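Local coordinates for DyP-type peroxidase (Pleurotus ostreatus PC15, PDB 6FSK), which probably uses hydrogen peroxide and a bound heme b to oxidise dyes and, at a non-canonical site, divalent manganese, at residues Phe24-Thr29 against Gly134-Ala139; Pro43-Ser48 against Val75-Ser80; Gly341-Ala346 against Asn409-Ala414; Ala287-Thr292 against Thr322-Ala327. The protein carries 1 engineered substitution. All blocks are in the same frame, centred on the assembly; numbering follows the deposited sequence.

Interaction 1: residues Phe24-Thr29 against Gly134-Ala139; sequences FFFDVT and GVIFVA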
loop_
_atom_site.group_PDB
_atom_site.type_symbol
_atom_site.label_atom_id
_atom_site.label_comp_id
_atom_site.label_asym_id
_atom_site.label_seq_id
_atom_site.Cartn_x
_atom_site.Cartn_y
_atom_site.Cartn_z
ATOM N N PHE A 24 12.047 9.692 -6.762
ATOM C CA PHE A 24 12.378 10.921 -7.451
ATOM C C PHE A 24 11.256 11.262 -8.453
ATOM O O PHE A 24 11.062 10.601 -9.509
ATOM C CB PHE A 24 13.726 10.769 -8.151
ATOM C CG PHE A 24 14.184 11.953 -8.938
ATOM C CD1 PHE A 24 14.852 12.974 -8.233
ATOM C CD2 PHE A 24 13.931 12.084 -10.319
ATOM C CE1 PHE A 24 15.316 14.109 -8.949
ATOM C CE2 PHE A 24 14.390 13.242 -11.036
ATOM C CZ PHE A 24 15.054 14.212 -10.328
ATOM N N PHE A 25 10.474 12.294 -8.133
ATOM C CA PHE A 25 9.316 12.693 -8.926
ATOM C C PHE A 25 9.701 13.809 -9.910
ATOM O O PHE A 25 10.339 14.776 -9.518
ATOM C CB PHE A 25 8.172 13.163 -8.036
ATOM C CG PHE A 25 7.716 12.123 -7.053
ATOM C CD1 PHE A 25 6.814 11.179 -7.467
ATOM C CD2 PHE A 25 8.132 12.097 -5.747
ATOM C CE1 PHE A 25 6.336 10.194 -6.570
ATOM C CE2 PHE A 25 7.683 11.092 -4.866
ATOM C CZ PHE A 25 6.815 10.147 -5.296
ATOM N N PHE A 26 9.382 13.615 -11.187
ATOM C CA PHE A 26 9.891 14.489 -12.228
ATOM C C PHE A 26 8.821 14.917 -13.180
ATOM O O PHE A 26 7.702 14.311 -13.321
ATOM C CB PHE A 26 11.046 13.803 -12.955
ATOM C CG PHE A 26 10.623 12.606 -13.784
ATOM C CD1 PHE A 26 10.248 12.730 -15.089
ATOM C CD2 PHE A 26 10.692 11.344 -13.260
ATOM C CE1 PHE A 26 9.902 11.621 -15.825
ATOM C CE2 PHE A 26 10.337 10.244 -13.964
ATOM C CZ PHE A 26 9.941 10.376 -15.254
ATOM N N ASP A 27 9.145 16.004 -13.910
ATOM C CA ASP A 27 8.415 16.457 -15.092
ATOM C C ASP A 27 9.379 16.330 -16.279
ATOM O O ASP A 27 10.594 16.397 -16.139
ATOM C CB ASP A 27 7.975 17.867 -15.035
ATOM C CG ASP A 27 6.922 18.117 -14.066
ATOM O OD1 ASP A 27 6.022 17.234 -13.832
ATOM O OD2 ASP A 27 6.948 19.256 -13.465
ATOM N N VAL A 28 8.791 15.961 -17.426
ATOM C CA VAL A 28 9.480 15.906 -18.725
ATOM C C VAL A 28 9.478 17.299 -19.279
ATOM O O VAL A 28 8.413 17.872 -19.469
ATOM C CB VAL A 28 8.759 14.953 -19.712
ATOM C CG1 VAL A 28 9.532 14.960 -21.055
ATOM C CG2 VAL A 28 8.786 13.522 -19.154
ATOM N N THR A 29 10.675 17.840 -19.562
ATOM C CA THR A 29 10.794 19.200 -20.110
ATOM C C THR A 29 11.100 19.245 -21.635
ATOM O O THR A 29 10.796 20.259 -22.272
ATOM C CB THR A 29 11.822 20.051 -19.329
ATOM O OG1 THR A 29 13.075 19.404 -19.317
ATOM C CG2 THR A 29 11.385 20.246 -17.872
ATOM N N GLY A 134 6.198 11.486 -13.846
ATOM C CA GLY A 134 6.702 10.185 -13.528
ATOM C C GLY A 134 7.470 10.155 -12.257
ATOM O O GLY A 134 7.701 11.204 -11.629
ATOM N N VAL A 135 7.876 8.963 -11.877
ATOM C CA VAL A 135 8.745 8.706 -10.764
ATOM C C VAL A 135 9.820 7.721 -11.156
ATOM O O VAL A 135 9.506 6.710 -11.784
ATOM C CB VAL A 135 7.939 8.253 -9.509
ATOM C CG1 VAL A 135 7.116 6.961 -9.692
ATOM C CG2 VAL A 135 8.800 8.128 -8.267
ATOM N N ILE A 136 11.024 8.015 -10.812
ATOM C CA ILE A 136 12.158 7.116 -10.851
ATOM C C ILE A 136 12.427 6.756 -9.385
ATOM O O ILE A 136 12.561 7.662 -8.566
ATOM C CB ILE A 136 13.416 7.733 -11.514
ATOM C CG1 ILE A 136 13.159 7.871 -13.005
ATOM C CG2 ILE A 136 14.638 6.875 -11.242
ATOM C CD1 ILE A 136 14.040 8.915 -13.608
ATOM N N PHE A 137 12.495 5.468 -9.057
ATOM C CA PHE A 137 12.766 5.094 -7.696
ATOM C C PHE A 137 13.873 4.069 -7.558
ATOM O O PHE A 137 14.040 3.230 -8.434
ATOM C CB PHE A 137 11.545 4.736 -6.896
ATOM C CG PHE A 137 10.711 3.635 -7.515
ATOM C CD1 PHE A 137 9.832 3.968 -8.536
ATOM C CD2 PHE A 137 10.675 2.326 -6.937
ATOM C CE1 PHE A 137 8.961 2.981 -9.063
ATOM C CE2 PHE A 137 9.799 1.369 -7.467
ATOM C CZ PHE A 137 8.971 1.703 -8.490
ATOM N N VAL A 138 14.652 4.257 -6.519
ATOM C CA VAL A 138 15.911 3.537 -6.341
ATOM C C VAL A 138 15.919 2.995 -4.907
ATOM O O VAL A 138 15.768 3.707 -3.945
ATOM C CB VAL A 138 17.113 4.473 -6.622
ATOM C CG1 VAL A 138 18.386 3.716 -6.434
ATOM C CG2 VAL A 138 17.072 5.031 -8.018
ATOM N N ALA A 139 16.101 1.692 -4.796
ATOM C CA ALA A 139 16.090 0.967 -3.520
ATOM C C ALA A 139 17.399 0.276 -3.272
ATOM O O ALA A 139 17.954 -0.399 -4.144
ATOM C CB ALA A 139 14.989 -0.093 -3.613
#

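Interaction 2: residues Pro43-Ser48 against Val75-Ser80; sequences PHIKTS and VNVSFS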
loop_
_atom_site.group_PDB
_atom_site.type_symbol
_atom_site.label_atom_id
_atom_site.label_comp_id
_atom_site.label_asym_id
_atom_site.label_seq_id
_atom_site.Cartn_x
_atom_site.Cartn_y
_atom_site.Cartn_z
ATOM N N PRO A 43 18.441 -0.086 -19.806
ATOM C CA PRO A 43 19.257 -1.202 -19.346
ATOM C C PRO A 43 19.603 -1.239 -17.874
ATOM O O PRO A 43 20.050 -2.266 -17.401
ATOM C CB PRO A 43 20.553 -1.085 -20.196
ATOM C CG PRO A 43 20.159 -0.297 -21.307
ATOM C CD PRO A 43 19.098 0.655 -20.890
ATOM N N HIS A 44 19.398 -0.115 -17.142
ATOM C CA HIS A 44 19.527 -0.063 -15.705
ATOM C C HIS A 44 18.307 -0.595 -14.912
ATOM O O HIS A 44 18.458 -0.838 -13.699
ATOM C CB HIS A 44 19.676 1.383 -15.276
ATOM C CG HIS A 44 21.029 1.950 -15.533
ATOM N ND1 HIS A 44 21.386 2.570 -16.710
ATOM C CD2 HIS A 44 22.120 1.967 -14.745
ATOM C CE1 HIS A 44 22.663 2.929 -16.650
ATOM N NE2 HIS A 44 23.126 2.601 -15.457
ATOM N N ILE A 45 17.179 -0.793 -15.559
ATOM C CA ILE A 45 15.912 -1.116 -14.818
ATOM C C ILE A 45 15.924 -2.541 -14.308
ATOM O O ILE A 45 16.301 -3.452 -15.074
ATOM C CB ILE A 45 14.702 -0.834 -15.685
ATOM C CG1 ILE A 45 14.633 0.642 -15.978
ATOM C CG2 ILE A 45 13.375 -1.290 -15.033
ATOM C CD1 ILE A 45 13.622 1.041 -16.988
ATOM N N LYS A 46 15.611 -2.740 -13.025
ATOM C CA LYS A 46 15.579 -4.088 -12.469
ATOM C C LYS A 46 14.316 -4.834 -12.897
ATOM O O LYS A 46 13.175 -4.330 -12.757
ATOM C CB LYS A 46 15.582 -3.985 -10.960
ATOM C CG LYS A 46 15.643 -5.289 -10.178
ATOM C CD LYS A 46 16.903 -6.122 -10.432
ATOM C CE LYS A 46 18.198 -5.419 -10.116
ATOM N NZ LYS A 46 19.477 -6.242 -10.399
ATOM N N THR A 47 14.502 -6.002 -13.471
ATOM C CA THR A 47 13.363 -6.879 -13.805
ATOM C C THR A 47 13.062 -7.910 -12.724
ATOM O O THR A 47 13.840 -8.179 -11.829
ATOM C CB THR A 47 13.604 -7.609 -15.160
ATOM O OG1 THR A 47 14.558 -8.638 -14.901
ATOM C CG2 THR A 47 14.028 -6.650 -16.173
ATOM N N SER A 48 11.888 -8.552 -12.870
ATOM C CA SER A 48 11.495 -9.623 -11.957
ATOM C C SER A 48 12.467 -10.811 -12.025
ATOM O O SER A 48 12.804 -11.381 -11.014
ATOM C CB SER A 48 10.105 -10.122 -12.257
ATOM O OG SER A 48 9.164 -9.106 -11.926
ATOM N N VAL A 75 16.600 -0.065 -9.623
ATOM C CA VAL A 75 15.806 1.081 -10.075
ATOM C C VAL A 75 14.619 0.643 -10.879
ATOM O O VAL A 75 14.700 -0.324 -11.700
ATOM C CB VAL A 75 16.667 2.051 -10.933
ATOM C CG1 VAL A 75 17.180 1.388 -12.153
ATOM C CG2 VAL A 75 15.904 3.290 -11.349
ATOM N N ASN A 76 13.498 1.309 -10.678
ATOM C CA ASN A 76 12.277 1.109 -11.478
ATOM C C ASN A 76 11.753 2.510 -11.864
ATOM O O ASN A 76 12.237 3.574 -11.377
ATOM C CB ASN A 76 11.154 0.374 -10.703
ATOM C CG ASN A 76 11.170 -1.153 -10.848
ATOM O OD1 ASN A 76 10.147 -1.776 -10.546
ATOM N ND2 ASN A 76 12.284 -1.756 -11.308
ATOM N N VAL A 77 10.768 2.564 -12.758
ATOM C CA VAL A 77 10.249 3.797 -13.317
ATOM C C VAL A 77 8.751 3.692 -13.566
ATOM O O VAL A 77 8.278 2.604 -13.980
ATOM C CB VAL A 77 10.968 4.261 -14.632
ATOM C CG1 VAL A 77 10.641 3.295 -15.803
ATOM C CG2 VAL A 77 10.556 5.685 -15.003
ATOM N N SER A 78 7.960 4.758 -13.371
ATOM C CA SER A 78 6.535 4.680 -13.540
ATOM C C SER A 78 6.030 6.037 -13.995
ATOM O O SER A 78 6.662 7.045 -13.667
ATOM C CB SER A 78 5.914 4.176 -12.229
ATOM O OG SER A 78 4.632 3.605 -12.354
ATOM N N PHE A 79 4.976 6.044 -14.780
ATOM C CA PHE A 79 4.508 7.258 -15.422
ATOM C C PHE A 79 3.079 7.555 -15.117
ATOM O O PHE A 79 2.183 6.659 -15.158
ATOM C CB PHE A 79 4.639 7.137 -16.972
ATOM C CG PHE A 79 6.028 7.100 -17.443
ATOM C CD1 PHE A 79 6.704 8.282 -17.710
ATOM C CD2 PHE A 79 6.693 5.916 -17.552
ATOM C CE1 PHE A 79 8.027 8.263 -18.091
ATOM C CE2 PHE A 79 8.030 5.862 -17.967
ATOM C CZ PHE A 79 8.701 7.068 -18.199
ATOM N N SER A 80 2.778 8.847 -14.856
ATOM C CA SER A 80 1.413 9.223 -14.629
ATOM C C SER A 80 0.650 9.472 -15.915
ATOM O O SER A 80 1.225 9.544 -16.978
ATOM C CB SER A 80 1.359 10.523 -13.794
ATOM O OG SER A 80 1.822 11.623 -14.631
HETATM O O HOH W 1 18.178 -1.848 -11.223
#

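Interaction 3: residues Gly341-Ala346 against Asn409-Ala414; sequences GPPLKA and NAVTSA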
loop_
_atom_site.group_PDB
_atom_site.type_symbol
_atom_site.label_atom_id
_atom_site.label_comp_id
_atom_site.label_asym_id
_atom_site.label_seq_id
_atom_site.Cartn_x
_atom_site.Cartn_y
_atom_site.Cartn_z
ATOM N N GLY A 341 -17.360 -15.932 1.356
ATOM C CA GLY A 341 -18.211 -17.036 1.872
ATOM C C GLY A 341 -19.647 -16.717 1.548
ATOM O O GLY A 341 -19.952 -15.670 0.964
ATOM N N PRO A 342 -20.609 -17.558 2.033
ATOM C CA PRO A 342 -22.013 -17.219 1.914
ATOM C C PRO A 342 -22.303 -15.910 2.708
ATOM O O PRO A 342 -21.639 -15.673 3.704
ATOM C CB PRO A 342 -22.712 -18.379 2.665
ATOM C CG PRO A 342 -21.744 -19.493 2.652
ATOM C CD PRO A 342 -20.376 -18.871 2.653
ATOM N N PRO A 343 -23.264 -15.084 2.285
ATOM C CA PRO A 343 -24.198 -15.353 1.191
ATOM C C PRO A 343 -23.680 -14.947 -0.186
ATOM O O PRO A 343 -24.203 -15.390 -1.200
ATOM C CB PRO A 343 -25.396 -14.473 1.511
ATOM C CG PRO A 343 -24.852 -13.367 2.355
ATOM C CD PRO A 343 -23.703 -14.004 3.147
ATOM N N LEU A 344 -22.710 -14.043 -0.258
ATOM C CA LEU A 344 -22.352 -13.471 -1.545
ATOM C C LEU A 344 -21.550 -14.430 -2.445
ATOM O O LEU A 344 -21.693 -14.344 -3.636
ATOM C CB LEU A 344 -21.549 -12.192 -1.348
ATOM C CG LEU A 344 -22.264 -11.109 -0.507
ATOM C CD1 LEU A 344 -21.293 -9.907 -0.291
ATOM C CD2 LEU A 344 -23.486 -10.666 -1.260
ATOM N N LYS A 345 -20.663 -15.206 -1.854
ATOM C CA LYS A 345 -19.682 -16.045 -2.583
ATOM C C LYS A 345 -19.020 -15.225 -3.700
ATOM O O LYS A 345 -19.001 -15.571 -4.923
ATOM C CB LYS A 345 -20.381 -17.292 -3.140
ATOM C CG LYS A 345 -21.101 -18.115 -2.076
ATOM C CD LYS A 345 -20.347 -19.398 -1.747
ATOM C CE LYS A 345 -20.505 -20.429 -2.865
ATOM N NZ LYS A 345 -20.286 -21.842 -2.432
ATOM N N ALA A 346 -18.551 -14.042 -3.318
ATOM C CA ALA A 346 -18.005 -13.102 -4.252
ATOM C C ALA A 346 -16.609 -13.469 -4.655
ATOM O O ALA A 346 -15.857 -13.984 -3.873
ATOM C CB ALA A 346 -17.982 -11.700 -3.669
ATOM N N ASN A 409 -23.491 -3.870 5.005
ATOM C CA ASN A 409 -24.277 -3.418 3.870
ATOM C C ASN A 409 -24.141 -4.451 2.712
ATOM O O ASN A 409 -25.118 -4.937 2.125
ATOM C CB ASN A 409 -23.908 -1.996 3.454
ATOM C CG ASN A 409 -22.423 -1.740 3.112
ATOM O OD1 ASN A 409 -21.562 -2.604 3.223
ATOM N ND2 ASN A 409 -22.110 -0.457 2.758
ATOM N N ALA A 410 -22.926 -4.933 2.507
ATOM C CA ALA A 410 -22.660 -5.839 1.396
ATOM C C ALA A 410 -23.344 -7.140 1.595
ATOM O O ALA A 410 -23.976 -7.649 0.615
ATOM C CB ALA A 410 -21.187 -6.086 1.238
ATOM N N VAL A 411 -23.273 -7.717 2.796
ATOM C CA VAL A 411 -23.882 -9.038 2.971
ATOM C C VAL A 411 -25.406 -8.990 3.140
ATOM O O VAL A 411 -26.109 -9.909 2.711
ATOM C CB VAL A 411 -23.295 -9.913 4.056
ATOM C CG1 VAL A 411 -21.903 -10.273 3.700
ATOM C CG2 VAL A 411 -23.369 -9.245 5.443
ATOM N N THR A 412 -25.940 -7.930 3.727
ATOM C CA THR A 412 -27.407 -7.822 3.854
ATOM C C THR A 412 -28.042 -7.411 2.535
ATOM O O THR A 412 -29.262 -7.589 2.396
ATOM C CB THR A 412 -27.821 -6.891 4.987
ATOM O OG1 THR A 412 -27.293 -5.611 4.724
ATOM C CG2 THR A 412 -27.357 -7.455 6.312
ATOM N N SER A 413 -27.244 -7.030 1.514
ATOM C CA SER A 413 -27.763 -6.811 0.150
ATOM C C SER A 413 -28.470 -8.105 -0.344
ATOM O O SER A 413 -29.395 -7.987 -1.109
ATOM C CB SER A 413 -26.678 -6.410 -0.845
ATOM O OG SER A 413 -25.868 -7.526 -1.124
ATOM N N ALA A 414 -27.998 -9.277 0.101
ATOM C CA ALA A 414 -28.425 -10.567 -0.449
ATOM C C ALA A 414 -29.614 -11.156 0.289
ATOM O O ALA A 414 -30.245 -12.059 -0.222
ATOM C CB ALA A 414 -27.254 -11.542 -0.433
#

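Interaction 4: residues Ala287-Thr292 against Thr322-Ala327; sequences APIEIT and TKCPFA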
loop_
_atom_site.group_PDB
_atom_site.type_symbol
_atom_site.label_atom_id
_atom_site.label_comp_id
_atom_site.label_asym_id
_atom_site.label_seq_id
_atom_site.Cartn_x
_atom_site.Cartn_y
_atom_site.Cartn_z
ATOM N N ALA A 287 0.871 -11.398 15.105
ATOM C CA ALA A 287 -0.031 -12.493 15.347
ATOM C C ALA A 287 -1.497 -12.041 15.056
ATOM O O ALA A 287 -1.921 -11.032 15.603
ATOM C CB ALA A 287 0.082 -12.994 16.782
ATOM N N PRO A 288 -2.255 -12.789 14.276
ATOM C CA PRO A 288 -3.579 -12.383 13.943
ATOM C C PRO A 288 -4.502 -12.619 15.091
ATOM O O PRO A 288 -4.481 -13.714 15.685
ATOM C CB PRO A 288 -3.912 -13.214 12.736
ATOM C CG PRO A 288 -3.046 -14.447 12.890
ATOM C CD PRO A 288 -1.863 -14.009 13.558
ATOM N N ILE A 289 -5.345 -11.634 15.409
ATOM C CA ILE A 289 -6.278 -11.783 16.509
ATOM C C ILE A 289 -7.317 -12.845 16.167
ATOM O O ILE A 289 -7.908 -13.455 17.092
ATOM C CB ILE A 289 -6.956 -10.445 16.915
ATOM C CG1 ILE A 289 -7.855 -9.983 15.828
ATOM C CG2 ILE A 289 -5.892 -9.442 17.355
ATOM C CD1 ILE A 289 -8.465 -8.628 16.146
ATOM N N GLU A 290 -7.632 -13.136 14.892
ATOM C CA GLU A 290 -8.593 -14.141 14.571
ATOM C C GLU A 290 -8.160 -15.518 15.109
ATOM O O GLU A 290 -9.034 -16.329 15.449
ATOM C CB GLU A 290 -8.808 -14.183 13.061
ATOM C CG GLU A 290 -9.774 -15.185 12.493
ATOM C CD GLU A 290 -11.225 -14.981 12.930
ATOM O OE1 GLU A 290 -11.607 -13.900 13.494
ATOM O OE2 GLU A 290 -12.010 -15.915 12.643
ATOM N N ILE A 291 -6.855 -15.758 15.127
ATOM C CA ILE A 291 -6.284 -17.032 15.669
ATOM C C ILE A 291 -6.076 -16.876 17.159
ATOM O O ILE A 291 -6.430 -17.831 17.943
ATOM C CB ILE A 291 -5.008 -17.430 14.929
ATOM C CG1 ILE A 291 -5.310 -17.623 13.448
ATOM C CG2 ILE A 291 -4.355 -18.684 15.567
ATOM C CD1 ILE A 291 -4.146 -18.021 12.560
ATOM N N THR A 292 -5.510 -15.768 17.631
ATOM C CA THR A 292 -5.229 -15.565 19.045
ATOM C C THR A 292 -5.879 -14.271 19.576
ATOM O O THR A 292 -5.235 -13.223 19.640
ATOM C CB THR A 292 -3.724 -15.687 19.346
ATOM O OG1 THR A 292 -3.480 -15.641 20.749
ATOM C CG2 THR A 292 -2.882 -14.643 18.632
ATOM N N THR A 322 -16.531 -11.230 18.501
ATOM C CA THR A 322 -15.698 -11.543 19.665
ATOM C C THR A 322 -14.206 -11.676 19.395
ATOM O O THR A 322 -13.445 -11.216 20.228
ATOM C CB THR A 322 -16.180 -12.788 20.448
ATOM O OG1 THR A 322 -16.177 -13.903 19.632
ATOM C CG2 THR A 322 -17.621 -12.572 20.940
ATOM N N LYS A 323 -13.813 -12.293 18.285
ATOM C CA LYS A 323 -12.380 -12.517 17.946
ATOM C C LYS A 323 -11.799 -11.310 17.245
ATOM O O LYS A 323 -10.619 -11.061 17.385
ATOM C CB LYS A 323 -12.156 -13.768 17.135
ATOM C CG LYS A 323 -12.532 -15.024 17.939
ATOM C CD LYS A 323 -12.122 -16.294 17.156
ATOM C CE LYS A 323 -12.701 -17.477 17.917
ATOM N NZ LYS A 323 -12.413 -18.831 17.275
ATOM N N CYS A 324 -12.611 -10.602 16.479
ATOM C CA CYS A 324 -12.086 -9.529 15.553
ATOM C C CYS A 324 -13.245 -8.611 15.218
ATOM O O CYS A 324 -14.283 -9.085 14.691
ATOM C CB CYS A 324 -11.527 -10.183 14.296
ATOM S SG CYS A 324 -10.768 -8.966 13.152
ATOM N N PRO A 325 -13.121 -7.308 15.470
ATOM C CA PRO A 325 -14.134 -6.369 14.970
ATOM C C PRO A 325 -14.318 -6.463 13.486
ATOM O O PRO A 325 -13.354 -6.645 12.760
ATOM C CB PRO A 325 -13.588 -4.973 15.401
ATOM C CG PRO A 325 -12.602 -5.284 16.505
ATOM C CD PRO A 325 -12.021 -6.608 16.165
ATOM N N PHE A 326 -15.516 -6.223 12.999
ATOM C CA PHE A 326 -15.720 -6.142 11.566
ATOM C C PHE A 326 -14.914 -5.052 10.885
ATOM O O PHE A 326 -14.508 -5.210 9.723
ATOM C CB PHE A 326 -17.226 -6.012 11.257
ATOM C CG PHE A 326 -18.055 -7.196 11.703
ATOM C CD1 PHE A 326 -17.586 -8.481 11.647
ATOM C CD2 PHE A 326 -19.320 -6.958 12.170
ATOM C CE1 PHE A 326 -18.397 -9.577 12.057
ATOM C CE2 PHE A 326 -20.121 -8.025 12.595
ATOM C CZ PHE A 326 -19.629 -9.323 12.543
ATOM N N ALA A 327 -14.645 -3.973 11.643
ATOM C CA ALA A 327 -13.956 -2.796 11.083
ATOM C C ALA A 327 -12.434 -2.794 11.319
ATOM O O ALA A 327 -11.742 -1.818 11.099
ATOM C CB ALA A 327 -14.550 -1.505 11.603
#

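Interaction 1: residues Phe24-Thr29 against Gly134-Ala139
The ring of F26 lies over the backbone of G134, whose CA sits on one face, 4.0 Å from the F26 ring centroid and displaced toward the rim. In the plane of that ring, at its edge, are F24 O, I136 N and V28 CG2. With CG held between its own N and carbonyl carbon (chi1 68°), the ring folds back across the neighbouring strand, and glycine suits the place beneath because it brings no side chain between ring and backbone. CE2 of F26 also reaches I136 CG1 at 3.8 Å, obliquely. The ring of F25, on the other side of the sheet, receives V135 CG2 over one face, 4.0 Å from its centroid; the two side chains run side by side. F128 meets F25 edge-to-face.

These are adjacent antiparallel strands of the sheet in the dimeric alpha+beta barrel domain of DyP peroxidases. F24 and I136 form a hydrogen-bonded pair, F24 N to I136 O being 2.8 Å and the return bond from I136 N to F24 O 2.9 Å. F25 and V135 are the non-hydrogen-bonded pair between, where V135 CA approaches F24 O to 3.2 Å in a CA-H...O contact. F26 N then reaches G134 O at 3.0 Å, while G134 N to F26 O stretches to 3.2 Å. I136 and F24 both lean on helix 144-156, through I153 and K154.

Interaction 2: residues Pro43-Ser48 against Val75-Ser80
V75 meets the loop first, and with both its side chain and its backbone. Its N gives a hydrogen bond to a water, which in turn donates to H44 O at 2.7 Å. Its CG1 presses against the same carbonyl, 3.0 Å from H44 O, a tight fit for a methyl on an oxygen. V75 O takes two donors: K46 N comes in almost straight at 2.9 Å (N-H...O angle 165°), and N76 ND2 bonds to it at 2.8 Å from above the carbonyl plane. K46 keeps its charge elsewhere, NZ forming a salt bridge with D54.

N76 follows, a short amide whose two N-H groups can bond V75 O and K46 O together. Its ND2 donates to K46 O at 3.1 Å, in the carbonyl plane and on a lone pair, though the bond is bent (140°). The remaining amide atom, OD1, accepts from D11 N. V77 then offers CG1 to the tip of I45, whose CD1 is 3.9 Å away; a branched aliphatic pair fits here because strand 74-80, part of the sheet of the DyP alpha+beta barrel domain, packs V77 together with I45 against helix 475-481.

Thus the loop between helices 31-41 and 48-63 is tied to this strand by one backbone bond, one water and one asparagine, with N76 bonded at both ends of its amide and therefore probably fixed in its rotation.

Interaction 3: residues Gly341-Ala346 against Asn409-Ala414
The carbonyl oxygen of A410 is approached by both S413 and L344. The hydroxyl of S413 donates to it, OG to A410 O being 2.6 Å, and the backbone N of S413 adds a weak bond. L344 brings its two methyls to the same oxygen, CD1 and CD2 each lying 3.6 Å from A410 O. A serine suits this place because its hydroxyl, with OG between its own N and carbonyl carbon (chi1 72°), can reach a carbonyl three residues earlier.

Around this oxygen the contact is apolar. L344 turns CG beside its own N and away from its carbonyl carbon (chi1 -57°), which sends the forked end across to 409-414. There the two branches part: CD1 touches A410 CB and V411 CG1, whereas CD2 lies 4.0 Å from A414 CB. P343 packs alongside, its CB likewise 4.0 Å from A414 CB and its CG 3.7 Å from V411 O; the proline ring and the V411 side chain cross at about a right angle. The peptide bond before P343 is cis, and K345 N bonds back to G341 O, four residues earlier, at 2.9 Å; together they shape the bend from which P343 and L344 point toward 409-414.

The bend follows helix 337-340, whose L339 touches both L344 and A410. Helix 315-318 flanks the contact as well, through V317 on P343 and L316 on V411, so that helix 408-412 and this loop are joined near the protein surface.

Interaction 4: residues Ala287-Thr292 against Thr322-Ala327
I289 reaches across to the backbone of K323 and C324. Its CB lies 3.7 Å from K323 O, and CG1, held between the residue's own N and carbonyl carbon (chi1 68°), comes nearer to that oxygen at 3.4 Å. CD1 stays beside K323 O while it reaches C324 and P325: it is 3.8 Å from C324 SG, similarly close to C324 CA, and 4.1 Å from P325 CD. An apolar branched chain suits this buried place, where W283 and A277 also touch I289.

E290 takes the outer side. Its chain bends at chi2 (64°), bringing OE1 to 3.7 Å from K323 CB and close to C324 CB, while the extended lysine lays CD 3.5 Å from E290 O. The two side chains cross at about a right angle. Their charges do not meet, E290 OE2 and K323 NZ being 5.5 Å apart, so any attraction is probably modest.

C324 touches R331 of helix 329-333, which starts at H329, the axial ligand of the heme iron. With E290 about 7 Å from the side chain of heme-binding R336, this pairing of two loops probably belongs to the outer shell of the proximal heme side of a DyP peroxidase.

In the fold
From the N terminus, interaction 1 closes a loop of 104 residues by pairing strands 20-28 and 134-140. Interaction 2, closing 26 residues, nests inside it and shares its sheet, since strand 74-80 is the neighbour of 134-140: V135 N lies 2.9 Å from S78 O, a probable hydrogen bond. Together they join neighbouring strands of the sheet and fasten a helix-connecting loop to it. Interactions 4 and 3 follow in series across the chain's centre, closing 29 and 62 residues. Interaction 4 joins the loop before helix 298-302 to the one before helix 329-333; interaction 3 sets the loop after helix 337-340 against helix 408-412. Their nearest atoms are about 8 Å apart.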